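Local coordinates for protein cytosolic phospholipase A2 delta (Homo sapiens, PDB 5IZ5) that hydrolyses glycerophospholipids at the sn-2 position in a calcium-dependent manner, with a preference for linoleic acid there, at residues Gly334-Leu342 and Met775-Leu786; Tyr391-Lys400 and Ser438-Asp446. The protein carries 3 engineered substitutions. One frame throughout, in Å; residues are numbered along the deposited sequence.

Contact 1: Gly334-Leu342 and Met775-Leu786; sequences GGARAMTSL and MTYKEEDFERLL. With SO4 (sulfate ion), chain M.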
ATOM      1  N   GLY B 334      10.831   0.627  15.397  1.00 40.39           N
ATOM      2  CA  GLY B 334      11.464   1.303  16.526  1.00 40.29           C
ATOM      3  C   GLY B 334      12.571   2.253  16.120  1.00 40.41           C
ATOM      4  O   GLY B 334      13.646   2.244  16.725  1.00 43.08           O
ATOM      5  N   GLY B 335      12.317   3.077  15.106  1.00 38.50           N
ATOM      6  CA  GLY B 335      13.254   4.128  14.696  1.00 37.82           C
ATOM      7  C   GLY B 335      14.716   3.717  14.642  1.00 37.55           C
ATOM      8  O   GLY B 335      15.038   2.614  14.206  1.00 38.17           O
ATOM      9  N   ALA B 336      15.598   4.606  15.096  1.00 38.08           N
ATOM     10  CA  ALA B 336      17.047   4.359  15.099  1.00 39.74           C
ATOM     11  C   ALA B 336      17.461   3.214  16.019  1.00 40.21           C
ATOM     12  O   ALA B 336      18.511   2.602  15.817  1.00 39.50           O
ATOM     13  CB  ALA B 336      17.807   5.619  15.480  1.00 38.93           C
ATOM     14  N   ARG B 337      16.651   2.956  17.044  1.00 41.79           N
ATOM     15  CA  ARG B 337      16.874   1.836  17.950  1.00 43.49           C
ATOM     16  C   ARG B 337      16.798   0.533  17.168  1.00 42.48           C
ATOM     17  O   ARG B 337      17.723  -0.277  17.226  1.00 41.59           O
ATOM     18  CB  ARG B 337      15.841   1.841  19.079  1.00 44.75           C
ATOM     19  CG  ARG B 337      15.976   0.678  20.040  1.00 46.86           C
ATOM     20  CD  ARG B 337      15.029   0.793  21.228  1.00 48.91           C
ATOM     21  NE  ARG B 337      13.740   1.446  20.942  1.00 51.85           N
ATOM     22  CZ  ARG B 337      12.672   0.906  20.360  1.00 53.80           C
ATOM     23  NH1 ARG B 337      12.684  -0.339  19.938  1.00 60.05           N
ATOM     24  NH2 ARG B 337      11.578   1.643  20.188  1.00 55.91           N
ATOM     25  N   ALA B 338      15.702   0.353  16.427  1.00 41.36           N
ATOM     26  CA  ALA B 338      15.522  -0.817  15.561  1.00 40.14           C
ATOM     27  C   ALA B 338      16.637  -0.893  14.520  1.00 40.18           C
ATOM     28  O   ALA B 338      17.182  -1.962  14.281  1.00 39.81           O
ATOM     29  CB  ALA B 338      14.157  -0.789  14.871  1.00 40.69           C
ATOM     30  N   MET B 339      16.970   0.239  13.905  1.00 39.29           N
ATOM     31  CA  MET B 339      18.007   0.271  12.875  1.00 40.08           C
ATOM     32  C   MET B 339      19.343  -0.236  13.428  1.00 42.03           C
ATOM     33  O   MET B 339      19.984  -1.102  12.830  1.00 40.42           O
ATOM     34  CB  MET B 339      18.185   1.689  12.324  1.00 39.59           C
ATOM     35  CG  MET B 339      19.252   1.803  11.247  1.00 41.13           C
ATOM     36  SD  MET B 339      19.645   3.484  10.751  1.00 41.48           S
ATOM     37  CE  MET B 339      20.483   4.108  12.220  1.00 42.80           C
ATOM     38  N   THR B 340      19.750   0.316  14.568  1.00 42.37           N
ATOM     39  CA  THR B 340      21.031  -0.023  15.200  1.00 43.44           C
ATOM     40  C   THR B 340      21.080  -1.492  15.611  1.00 43.05           C
ATOM     41  O   THR B 340      22.006  -2.217  15.253  1.00 43.06           O
ATOM     42  CB  THR B 340      21.288   0.869  16.430  1.00 44.73           C
ATOM     43  OG1 THR B 340      21.375   2.232  16.006  1.00 44.57           O
ATOM     44  CG2 THR B 340      22.587   0.484  17.154  1.00 46.02           C
ATOM     45  N   SER B 341      20.063  -1.922  16.344  1.00 43.12           N
ATOM     46  CA  SER B 341      20.017  -3.274  16.863  1.00 42.97           C
ATOM     47  C   SER B 341      20.010  -4.325  15.747  1.00 43.90           C
ATOM     48  O   SER B 341      20.651  -5.372  15.876  1.00 40.52           O
ATOM     49  CB  SER B 341      18.791  -3.440  17.751  1.00 44.22           C
ATOM     50  OG  SER B 341      18.738  -4.747  18.296  1.00 46.75           O
ATOM     51  N   LEU B 342      19.293  -4.035  14.659  1.00 42.09           N
ATOM     52  CA  LEU B 342      19.206  -4.936  13.512  1.00 40.52           C
ATOM     53  C   LEU B 342      20.564  -5.128  12.840  1.00 40.44           C
ATOM     54  O   LEU B 342      20.891  -6.230  12.412  1.00 37.98           O
ATOM     55  CB  LEU B 342      18.174  -4.422  12.498  1.00 39.94           C
ATOM     56  CG  LEU B 342      17.932  -5.257  11.237  1.00 40.29           C
ATOM     57  CD1 LEU B 342      17.618  -6.712  11.557  1.00 40.43           C
ATOM     58  CD2 LEU B 342      16.792  -4.644  10.426  1.00 40.91           C
ATOM     59  N   MET B 775      17.421  10.713  17.384  1.00 45.66           N
ATOM     60  CA  MET B 775      18.183  10.484  16.167  1.00 47.10           C
ATOM     61  C   MET B 775      19.661  10.844  16.350  1.00 47.27           C
ATOM     62  O   MET B 775      20.403  10.946  15.374  1.00 47.70           O
ATOM     63  CB  MET B 775      17.564  11.296  15.017  1.00 47.39           C
ATOM     64  CG  MET B 775      16.272  10.716  14.442  1.00 48.11           C
ATOM     65  SD  MET B 775      16.451   9.122  13.597  1.00 49.90           S
ATOM     66  CE  MET B 775      17.972   9.349  12.682  1.00 50.49           C
ATOM     67  N   THR B 776      20.086  11.035  17.598  1.00 49.03           N
ATOM     68  CA  THR B 776      21.482  11.322  17.913  1.00 50.16           C
ATOM     69  C   THR B 776      21.973  10.358  18.986  1.00 51.99           C
ATOM     70  O   THR B 776      21.551  10.432  20.136  1.00 52.41           O
ATOM     71  CB  THR B 776      21.673  12.767  18.399  1.00 50.94           C
ATOM     72  OG1 THR B 776      20.985  13.659  17.515  1.00 53.73           O
ATOM     73  CG2 THR B 776      23.159  13.130  18.441  1.00 52.05           C
ATOM     74  N   TYR B 777      22.841   9.434  18.582  1.00 52.66           N
ATOM     75  CA  TYR B 777      23.419   8.444  19.481  1.00 51.14           C
ATOM     76  C   TYR B 777      24.891   8.768  19.664  1.00 52.81           C
ATOM     77  O   TYR B 777      25.621   8.884  18.683  1.00 52.02           O
ATOM     78  CB  TYR B 777      23.310   7.040  18.874  1.00 49.11           C
ATOM     79  CG  TYR B 777      21.958   6.354  18.959  1.00 46.40           C
ATOM     80  CD1 TYR B 777      21.862   4.976  18.800  1.00 45.18           C
ATOM     81  CD2 TYR B 777      20.785   7.062  19.200  1.00 45.25           C
ATOM     82  CE1 TYR B 777      20.642   4.327  18.868  1.00 43.94           C
ATOM     83  CE2 TYR B 777      19.560   6.416  19.272  1.00 44.99           C
ATOM     84  CZ  TYR B 777      19.495   5.048  19.100  1.00 43.26           C
ATOM     85  OH  TYR B 777      18.279   4.407  19.172  1.00 43.25           O
ATOM     86  N   LYS B 778      25.327   8.922  20.911  1.00 56.11           N
ATOM     87  CA  LYS B 778      26.759   8.949  21.212  1.00 59.63           C
ATOM     88  C   LYS B 778      27.330   7.604  20.792  1.00 58.63           C
ATOM     89  O   LYS B 778      26.689   6.572  20.997  1.00 57.26           O
ATOM     90  CB  LYS B 778      26.997   9.176  22.702  1.00 63.14           C
ATOM     91  CG  LYS B 778      26.626  10.571  23.176  1.00 67.77           C
ATOM     92  CD  LYS B 778      26.225  10.595  24.645  1.00 72.76           C
ATOM     93  CE  LYS B 778      27.362  10.164  25.559  1.00 75.68           C
ATOM     94  NZ  LYS B 778      27.046  10.452  26.984  1.00 79.64           N
ATOM     95  N   GLU B 779      28.511   7.608  20.182  1.00 61.83           N
ATOM     96  CA  GLU B 779      29.112   6.366  19.679  1.00 65.49           C
ATOM     97  C   GLU B 779      29.173   5.310  20.776  1.00 64.41           C
ATOM     98  O   GLU B 779      28.977   4.123  20.523  1.00 66.19           O
ATOM     99  CB  GLU B 779      30.501   6.625  19.088  1.00 69.73           C
ATOM    100  CG  GLU B 779      30.473   7.555  17.879  1.00 73.79           C
ATOM    101  CD  GLU B 779      31.587   7.306  16.873  1.00 77.65           C
ATOM    102  OE1 GLU B 779      31.614   8.010  15.842  1.00 82.17           O
ATOM    103  OE2 GLU B 779      32.430   6.411  17.094  1.00 81.73           O
ATOM    104  N   GLU B 780      29.416   5.771  21.998  1.00 64.17           N
ATOM    105  CA  GLU B 780      29.335   4.950  23.200  1.00 64.83           C
ATOM    106  C   GLU B 780      28.014   4.176  23.276  1.00 61.93           C
ATOM    107  O   GLU B 780      28.014   2.956  23.431  1.00 60.15           O
ATOM    108  CB  GLU B 780      29.479   5.855  24.430  1.00 72.11           C
ATOM    109  CG  GLU B 780      30.124   5.217  25.647  1.00 77.77           C
ATOM    110  CD  GLU B 780      30.228   6.184  26.824  1.00 83.84           C
ATOM    111  OE1 GLU B 780      30.794   5.789  27.870  1.00 83.57           O
ATOM    112  OE2 GLU B 780      29.746   7.335  26.708  1.00 85.79           O
ATOM    113  N   ASP B 781      26.894   4.894  23.164  1.00 58.91           N
ATOM    114  CA  ASP B 781      25.552   4.297  23.248  1.00 58.46           C
ATOM    115  C   ASP B 781      25.198   3.431  22.040  1.00 56.81           C
ATOM    116  O   ASP B 781      24.466   2.451  22.167  1.00 54.89           O
ATOM    117  CB  ASP B 781      24.484   5.385  23.410  1.00 60.77           C
ATOM    118  CG  ASP B 781      24.551   6.087  24.757  1.00 62.00           C
ATOM    119  OD1 ASP B 781      24.999   5.464  25.744  1.00 63.14           O
ATOM    120  OD2 ASP B 781      24.140   7.264  24.830  1.00 62.58           O
ATOM    121  N   PHE B 782      25.692   3.813  20.866  1.00 57.24           N
ATOM    122  CA  PHE B 782      25.500   3.023  19.652  1.00 56.38           C
ATOM    123  C   PHE B 782      26.136   1.648  19.817  1.00 56.65           C
ATOM    124  O   PHE B 782      25.487   0.627  19.582  1.00 52.67           O
ATOM    125  CB  PHE B 782      26.128   3.736  18.451  1.00 55.76           C
ATOM    126  CG  PHE B 782      25.993   2.984  17.155  1.00 55.80           C
ATOM    127  CD1 PHE B 782      24.975   3.290  16.260  1.00 55.15           C
ATOM    128  CD2 PHE B 782      26.888   1.976  16.821  1.00 54.76           C
ATOM    129  CE1 PHE B 782      24.846   2.605  15.060  1.00 55.13           C
ATOM    130  CE2 PHE B 782      26.766   1.288  15.622  1.00 55.23           C
ATOM    131  CZ  PHE B 782      25.744   1.605  14.740  1.00 54.40           C
ATOM    132  N   GLU B 783      27.407   1.643  20.226  1.00 59.21           N
ATOM    133  CA  GLU B 783      28.186   0.405  20.356  1.00 61.37           C
ATOM    134  C   GLU B 783      27.578  -0.577  21.348  1.00 58.36           C
ATOM    135  O   GLU B 783      27.498  -1.767  21.066  1.00 58.53           O
ATOM    136  CB  GLU B 783      29.642   0.705  20.737  1.00 64.31           C
ATOM    137  CG  GLU B 783      30.483   1.240  19.585  1.00 68.39           C
ATOM    138  CD  GLU B 783      30.718   0.211  18.487  1.00 72.80           C
ATOM    139  OE1 GLU B 783      31.114  -0.927  18.804  1.00 77.50           O
ATOM    140  OE2 GLU B 783      30.507   0.533  17.300  1.00 71.61           O
ATOM    141  N   ARG B 784      27.127  -0.076  22.494  1.00 58.74           N
ATOM    142  CA  ARG B 784      26.470  -0.920  23.494  1.00 60.24           C
ATOM    143  C   ARG B 784      25.256  -1.657  22.939  1.00 58.31           C
ATOM    144  O   ARG B 784      25.114  -2.864  23.137  1.00 60.09           O
ATOM    145  CB  ARG B 784      26.029  -0.090  24.696  1.00 64.92           C
ATOM    146  CG  ARG B 784      27.150   0.235  25.670  1.00 69.49           C
ATOM    147  CD  ARG B 784      26.615   1.048  26.840  1.00 73.93           C
ATOM    148  NE  ARG B 784      27.402   2.240  27.158  1.00 77.96           N
ATOM    149  CZ  ARG B 784      27.947   2.534  28.337  1.00 82.55           C
ATOM    150  NH1 ARG B 784      27.855   1.709  29.376  1.00 83.70           N
ATOM    151  NH2 ARG B 784      28.605   3.681  28.463  1.00 84.78           N
ATOM    152  N   LEU B 785      24.375  -0.925  22.262  1.00 54.54           N
ATOM    153  CA  LEU B 785      23.155  -1.516  21.702  1.00 52.99           C
ATOM    154  C   LEU B 785      23.508  -2.519  20.614  1.00 50.50           C
ATOM    155  O   LEU B 785      22.953  -3.617  20.562  1.00 48.48           O
ATOM    156  CB  LEU B 785      22.219  -0.431  21.145  1.00 51.76           C
ATOM    157  CG  LEU B 785      20.886  -0.880  20.532  1.00 50.21           C
ATOM    158  CD1 LEU B 785      20.125  -1.819  21.451  1.00 50.09           C
ATOM    159  CD2 LEU B 785      20.021   0.326  20.190  1.00 51.42           C
ATOM    160  N   LEU B 786      24.434  -2.131  19.745  1.00 51.79           N
ATOM    161  CA  LEU B 786      24.887  -2.996  18.665  1.00 53.64           C
ATOM    162  C   LEU B 786      25.514  -4.284  19.206  1.00 53.75           C
ATOM    163  O   LEU B 786      25.145  -5.379  18.787  1.00 51.21           O
ATOM    164  CB  LEU B 786      25.905  -2.261  17.798  1.00 53.41           C
ATOM    165  CG  LEU B 786      26.447  -3.073  16.618  1.00 55.45           C
ATOM    166  CD1 LEU B 786      25.540  -2.919  15.409  1.00 56.39           C
ATOM    167  CD2 LEU B 786      27.868  -2.656  16.284  1.00 57.05           C
TER
HETATM  168  S   SO4 M 901      22.170  17.105  18.111  1.00123.32           S
HETATM  169  O1  SO4 M 901      23.409  16.642  18.781  1.00122.98           O
HETATM  170  O2  SO4 M 901      21.555  15.984  17.365  1.00121.18           O
HETATM  171  O3  SO4 M 901      21.221  17.610  19.125  1.00120.14           O
HETATM  172  O4  SO4 M 901      22.487  18.202  17.174  1.00123.30           O

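Contact 2: Tyr391-Lys400 and Ser438-Asp446; sequences YAREHLAKSK and SMLHGQVMD. With SO4 (sulfate ion), chain M.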
ATOM      1  N   TYR B 391      29.634   3.431   9.189  1.00 50.34           N
ATOM      2  CA  TYR B 391      28.900   4.457   8.458  1.00 48.89           C
ATOM      3  C   TYR B 391      27.673   4.914   9.260  1.00 46.36           C
ATOM      4  O   TYR B 391      27.488   6.105   9.501  1.00 43.55           O
ATOM      5  CB  TYR B 391      28.495   3.889   7.095  1.00 48.38           C
ATOM      6  CG  TYR B 391      27.728   4.817   6.191  1.00 49.07           C
ATOM      7  CD1 TYR B 391      28.382   5.579   5.229  1.00 48.66           C
ATOM      8  CD2 TYR B 391      26.337   4.894   6.263  1.00 49.25           C
ATOM      9  CE1 TYR B 391      27.675   6.413   4.381  1.00 50.65           C
ATOM     10  CE2 TYR B 391      25.622   5.722   5.421  1.00 49.05           C
ATOM     11  CZ  TYR B 391      26.293   6.480   4.483  1.00 49.81           C
ATOM     12  OH  TYR B 391      25.584   7.298   3.647  1.00 50.11           O
ATOM     13  N   ALA B 392      26.859   3.955   9.690  1.00 46.24           N
ATOM     14  CA  ALA B 392      25.645   4.245  10.454  1.00 47.30           C
ATOM     15  C   ALA B 392      25.961   4.910  11.787  1.00 49.54           C
ATOM     16  O   ALA B 392      25.285   5.858  12.185  1.00 47.28           O
ATOM     17  CB  ALA B 392      24.842   2.973  10.681  1.00 47.30           C
ATOM     18  N   ARG B 393      26.988   4.409  12.467  1.00 51.72           N
ATOM     19  CA  ARG B 393      27.409   4.955  13.758  1.00 53.54           C
ATOM     20  C   ARG B 393      27.798   6.424  13.636  1.00 50.59           C
ATOM     21  O   ARG B 393      27.393   7.256  14.451  1.00 49.64           O
ATOM     22  CB  ARG B 393      28.596   4.163  14.320  1.00 57.00           C
ATOM     23  CG  ARG B 393      28.983   4.541  15.745  1.00 61.07           C
ATOM     24  CD  ARG B 393      30.432   4.197  16.070  1.00 62.57           C
ATOM     25  NE  ARG B 393      30.828   2.880  15.575  1.00 63.25           N
ATOM     26  CZ  ARG B 393      31.877   2.632  14.787  1.00 65.77           C
ATOM     27  NH1 ARG B 393      32.697   3.604  14.395  1.00 67.18           N
ATOM     28  NH2 ARG B 393      32.119   1.387  14.398  1.00 66.90           N
ATOM     29  N   GLU B 394      28.589   6.736  12.617  1.00 50.50           N
ATOM     30  CA  GLU B 394      29.091   8.094  12.430  1.00 51.92           C
ATOM     31  C   GLU B 394      27.970   9.082  12.112  1.00 51.52           C
ATOM     32  O   GLU B 394      27.931  10.188  12.664  1.00 51.15           O
ATOM     33  CB  GLU B 394      30.173   8.114  11.350  1.00 54.12           C
ATOM     34  CG  GLU B 394      31.468   7.465  11.821  1.00 57.93           C
ATOM     35  CD  GLU B 394      32.525   7.343  10.738  1.00 59.57           C
ATOM     36  OE1 GLU B 394      32.253   7.707   9.575  1.00 61.34           O
ATOM     37  OE2 GLU B 394      33.637   6.874  11.059  1.00 61.05           O
ATOM     38  N   HIS B 395      27.042   8.675  11.249  1.00 50.11           N
ATOM     39  CA  HIS B 395      25.899   9.525  10.914  1.00 49.02           C
ATOM     40  C   HIS B 395      24.937   9.673  12.078  1.00 48.22           C
ATOM     41  O   HIS B 395      24.340  10.729  12.258  1.00 46.74           O
ATOM     42  CB  HIS B 395      25.183   8.998   9.669  1.00 48.80           C
ATOM     43  CG  HIS B 395      25.911   9.314   8.401  1.00 48.54           C
ATOM     44  ND1 HIS B 395      25.933  10.579   7.864  1.00 48.82           N
ATOM     45  CD2 HIS B 395      26.677   8.547   7.592  1.00 46.70           C
ATOM     46  CE1 HIS B 395      26.664  10.579   6.765  1.00 48.38           C
ATOM     47  NE2 HIS B 395      27.128   9.356   6.579  1.00 48.57           N
ATOM     48  N   LEU B 396      24.792   8.623  12.877  1.00 48.95           N
ATOM     49  CA  LEU B 396      23.911   8.690  14.035  1.00 49.45           C
ATOM     50  C   LEU B 396      24.537   9.551  15.149  1.00 50.31           C
ATOM     51  O   LEU B 396      23.821  10.101  15.984  1.00 48.35           O
ATOM     52  CB  LEU B 396      23.557   7.282  14.525  1.00 50.68           C
ATOM     53  CG  LEU B 396      22.218   7.060  15.241  1.00 51.84           C
ATOM     54  CD1 LEU B 396      21.034   7.665  14.510  1.00 52.07           C
ATOM     55  CD2 LEU B 396      21.989   5.568  15.426  1.00 53.08           C
ATOM     56  N   ALA B 397      25.863   9.692  15.125  1.00 51.83           N
ATOM     57  CA  ALA B 397      26.598  10.484  16.121  1.00 55.42           C
ATOM     58  C   ALA B 397      26.624  11.984  15.839  1.00 54.77           C
ATOM     59  O   ALA B 397      26.657  12.781  16.772  1.00 55.15           O
ATOM     60  CB  ALA B 397      28.026   9.962  16.256  1.00 55.83           C
ATOM     61  N   LYS B 398      26.624  12.370  14.564  1.00 54.24           N
ATOM     62  CA  LYS B 398      26.738  13.789  14.197  1.00 53.81           C
ATOM     63  C   LYS B 398      25.560  14.615  14.715  1.00 51.33           C
ATOM     64  O   LYS B 398      24.462  14.090  14.918  1.00 49.78           O
ATOM     65  CB  LYS B 398      26.851  13.949  12.678  1.00 54.86           C
ATOM     66  CG  LYS B 398      25.536  13.738  11.944  1.00 55.69           C
ATOM     67  CD  LYS B 398      25.732  13.584  10.447  1.00 55.41           C
ATOM     68  CE  LYS B 398      24.433  13.169   9.777  1.00 54.61           C
ATOM     69  NZ  LYS B 398      24.439  13.500   8.330  1.00 54.10           N
ATOM     70  N   SER B 399      25.798  15.907  14.911  1.00 50.57           N
ATOM     71  CA  SER B 399      24.770  16.811  15.428  1.00 52.61           C
ATOM     72  C   SER B 399      23.646  17.005  14.418  1.00 52.47           C
ATOM     73  O   SER B 399      23.887  17.360  13.270  1.00 50.88           O
ATOM     74  CB  SER B 399      25.368  18.176  15.778  1.00 52.78           C
ATOM     75  OG  SER B 399      24.345  19.120  16.057  1.00 53.52           O
ATOM     76  N   LYS B 400      22.419  16.785  14.864  1.00 53.80           N
ATOM     77  CA  LYS B 400      21.255  16.933  14.009  1.00 57.42           C
ATOM     78  C   LYS B 400      20.701  18.348  14.019  1.00 60.27           C
ATOM     79  O   LYS B 400      19.738  18.627  13.316  1.00 64.23           O
ATOM     80  CB  LYS B 400      20.173  15.926  14.396  1.00 57.27           C
ATOM     81  CG  LYS B 400      20.668  14.486  14.392  1.00 57.19           C
ATOM     82  CD  LYS B 400      21.284  14.094  13.052  1.00 56.28           C
ATOM     83  CE  LYS B 400      21.543  12.600  12.949  1.00 55.92           C
ATOM     84  NZ  LYS B 400      22.468  12.109  14.009  1.00 56.69           N
ATOM     85  N   SER B 438      19.021  13.261   4.879  1.00 42.11           N
ATOM     86  CA  SER B 438      20.099  14.091   5.429  1.00 43.31           C
ATOM     87  C   SER B 438      20.709  13.497   6.717  1.00 44.24           C
ATOM     88  O   SER B 438      21.925  13.559   6.922  1.00 42.54           O
ATOM     89  CB  SER B 438      19.585  15.524   5.691  1.00 44.51           C
ATOM     90  OG  SER B 438      19.588  16.301   4.506  1.00 46.24           O
ATOM     91  N   MET B 439      19.872  12.923   7.576  1.00 44.26           N
ATOM     92  CA  MET B 439      20.346  12.374   8.846  1.00 46.19           C
ATOM     93  C   MET B 439      21.115  11.069   8.653  1.00 46.16           C
ATOM     94  O   MET B 439      22.146  10.850   9.298  1.00 46.78           O
ATOM     95  CB  MET B 439      19.175  12.160   9.809  1.00 48.13           C
ATOM     96  CG  MET B 439      18.508  13.457  10.234  1.00 50.16           C
ATOM     97  SD  MET B 439      17.067  13.188  11.281  1.00 54.33           S
ATOM     98  CE  MET B 439      17.695  13.788  12.828  1.00 54.33           C
ATOM     99  N   LEU B 440      20.616  10.218   7.762  1.00 44.86           N
ATOM    100  CA  LEU B 440      21.232   8.919   7.492  1.00 44.42           C
ATOM    101  C   LEU B 440      22.493   9.032   6.631  1.00 44.42           C
ATOM    102  O   LEU B 440      23.438   8.264   6.821  1.00 43.60           O
ATOM    103  CB  LEU B 440      20.219   7.981   6.817  1.00 44.61           C
ATOM    104  CG  LEU B 440      19.365   7.046   7.687  1.00 46.36           C
ATOM    105  CD1 LEU B 440      19.036   7.621   9.056  1.00 47.31           C
ATOM    106  CD2 LEU B 440      18.091   6.651   6.944  1.00 45.90           C
ATOM    107  N   HIS B 441      22.495   9.964   5.677  1.00 43.07           N
ATOM    108  CA  HIS B 441      23.617  10.096   4.732  1.00 43.33           C
ATOM    109  C   HIS B 441      24.288  11.451   4.559  1.00 43.72           C
ATOM    110  O   HIS B 441      25.358  11.513   3.959  1.00 43.30           O
ATOM    111  CB  HIS B 441      23.178   9.628   3.343  1.00 43.43           C
ATOM    112  CG  HIS B 441      22.349   8.381   3.350  1.00 44.40           C
ATOM    113  ND1 HIS B 441      22.902   7.119   3.366  1.00 44.68           N
ATOM    114  CD2 HIS B 441      21.007   8.201   3.331  1.00 44.21           C
ATOM    115  CE1 HIS B 441      21.937   6.218   3.357  1.00 43.79           C
ATOM    116  NE2 HIS B 441      20.777   6.848   3.334  1.00 42.81           N
ATOM    117  N   GLY B 442      23.679  12.532   5.027  1.00 43.87           N
ATOM    118  CA  GLY B 442      24.248  13.866   4.825  1.00 44.89           C
ATOM    119  C   GLY B 442      24.343  14.344   3.381  1.00 45.63           C
ATOM    120  O   GLY B 442      24.967  15.368   3.108  1.00 44.70           O
ATOM    121  N   GLN B 443      23.730  13.607   2.457  1.00 45.76           N
ATOM    122  CA  GLN B 443      23.668  13.999   1.054  1.00 45.19           C
ATOM    123  C   GLN B 443      22.520  13.286   0.346  1.00 43.79           C
ATOM    124  O   GLN B 443      21.930  12.345   0.880  1.00 41.67           O
ATOM    125  CB  GLN B 443      24.974  13.646   0.335  1.00 46.82           C
ATOM    126  CG  GLN B 443      25.310  12.155   0.372  1.00 49.18           C
ATOM    127  CD  GLN B 443      26.545  11.803  -0.436  1.00 52.17           C
ATOM    128  OE1 GLN B 443      27.034  12.600  -1.233  1.00 55.70           O
ATOM    129  NE2 GLN B 443      27.054  10.597  -0.235  1.00 53.94           N
ATOM    130  N   VAL B 444      22.241  13.728  -0.874  1.00 42.48           N
ATOM    131  CA  VAL B 444      21.315  13.040  -1.760  1.00 42.11           C
ATOM    132  C   VAL B 444      21.870  11.646  -2.041  1.00 42.99           C
ATOM    133  O   VAL B 444      23.024  11.501  -2.450  1.00 43.16           O
ATOM    134  CB  VAL B 444      21.124  13.819  -3.088  1.00 42.58           C
ATOM    135  CG1 VAL B 444      20.385  12.981  -4.125  1.00 42.17           C
ATOM    136  CG2 VAL B 444      20.375  15.119  -2.830  1.00 43.03           C
ATOM    137  N   MET B 445      21.042  10.629  -1.822  1.00 43.65           N
ATOM    138  CA  MET B 445      21.452   9.240  -1.970  1.00 46.03           C
ATOM    139  C   MET B 445      20.682   8.643  -3.137  1.00 47.40           C
ATOM    140  O   MET B 445      19.546   8.192  -2.978  1.00 44.66           O
ATOM    141  CB  MET B 445      21.170   8.473  -0.676  1.00 48.35           C
ATOM    142  CG  MET B 445      21.815   7.097  -0.591  1.00 52.93           C
ATOM    143  SD  MET B 445      23.581   7.067  -0.979  1.00 57.17           S
ATOM    144  CE  MET B 445      24.201   8.411   0.029  1.00 52.01           C
ATOM    145  N   ASP B 446      21.301   8.649  -4.315  1.00 47.17           N
ATOM    146  CA  ASP B 446      20.593   8.322  -5.550  1.00 51.37           C
ATOM    147  C   ASP B 446      20.536   6.812  -5.796  1.00 51.21           C
ATOM    148  O   ASP B 446      21.115   6.302  -6.750  1.00 54.52           O
ATOM    149  CB  ASP B 446      21.241   9.051  -6.736  1.00 55.81           C
ATOM    150  CG  ASP B 446      20.305   9.183  -7.931  1.00 60.61           C
ATOM    151  OD1 ASP B 446      19.195   8.598  -7.911  1.00 63.63           O
ATOM    152  OD2 ASP B 446      20.684   9.883  -8.895  1.00 65.11           O
TER
HETATM  153  S   SO4 M 901      22.170  17.105  18.111  1.00123.32           S
HETATM  154  O1  SO4 M 901      23.409  16.642  18.781  1.00122.98           O
HETATM  155  O2  SO4 M 901      21.555  15.984  17.365  1.00121.18           O
HETATM  156  O3  SO4 M 901      21.221  17.610  19.125  1.00120.14           O
HETATM  157  O4  SO4 M 901      22.487  18.202  17.174  1.00123.30           O

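Contact 1: Gly334-Leu342 and Met775-Leu786
The carbonyl oxygen of Ala336 takes two donors from Thr340, which meets Phe782 across the contact: the helical N-H of Thr340, and its hydroxyl, with OG1 2.9 Å from Ala336 O. The two arrive from opposite faces of the carbonyl plane. With OG1 beside the backbone N (chi1 -62°) and turned back to its own helix, CG2 lies anti to that N and sits over one face of the Phe782 ring, 3.9 Å from its centroid, a CH-pi contact. Leu785 CD2 packs against the same methyl at 4.0 Å. A glycine in place of Thr340 would probably open a gap over the Phe782 face and leave Ala336 O with one donor fewer. The Tyr777 ring slants across Ala336, whose CB is 4.0 Å from Tyr777 CZ, and Tyr770 meets the Tyr777 ring edge-to-face. The short segments of helix 335-342 and helix 779-786 cross at -59°, 8.7 Å apart. Gly334 and Gly335, which bind substrate, open the segment 334-342, and the guanidinium of Arg337 makes a salt bridge with Glu567. No hydrogen bond joins the two segments, so methyls and aromatic rings do the joining, close to the substrate-binding glycines.

Contact 2: Tyr391-Lys400 and Ser438-Asp446
Tyr391 holds its ring anti to the backbone N (chi1 -180°), while the His441 ring stands beside its own backbone N (chi1 -42°), and these torsions bring the phenol to the rim of the imidazole. Tyr391 OH lies in the plane of the His441 ring, 2.7 Å from ND1, in a hydrogen bond that either side could donate. The two rings meet rim to rim with their planes at 48°. One turn on from Tyr391, His395 lays a ring face against the end of the partner helix: Leu440 O stands 3.1 Å above the ring plane, and His441 CA makes a CH-pi contact over the same face.

Both segments carry the C-terminal ends of helices, 386-397 and 428-441, in the patatin-like catalytic domain, and a lysine from one end reaches the other. Gly442, with positive phi, ends helix 428-441, and its N-H bonds to Ser438 O. The extended chain of Lys398 delivers a second donor to that oxygen, NZ lying 2.9 Å from Ser438 O in the carbonyl plane. The same ammonium makes a weak bond to His395 ND1. Its charge sits where the helix dipole is negative, which is likely to favour it.

Lys400 folds back instead, giving NZ to His395 O at 2.9 Å, on a lone pair, and to Lys398 O; NZ also hydrogen-bonds to Met775 O, its strongest polar partner. Its aliphatic part crosses Met439 obliquely, CG lying a tight 3.4 Å from Met439 CE. The backbone N of Lys400 donates to sulfate O2 over 2.8 Å, in a nearly straight bond.

Contacts 1 and 2 have their centres 13 Å apart in the PLA2c region, on the same side of the chain's centre. In sequence contact 2 is nested within the loop that contact 1 closes: 334-342 comes first, then 391-400 and 438-446, and 775-786 near the C-terminus. Helix 386-397 links them, since Leu396 packs on Ala336, Met339 and Thr340 as well as on Phe782, and its carbonyl probably accepts from Tyr777 N. One sulfate, probably from the crystallisation liquor, touches both 391-400 and 775-786. Helix 386-397 therefore packs against both helix 335-351, near the substrate-binding glycines, and helix 779-794, the last but one in the chain.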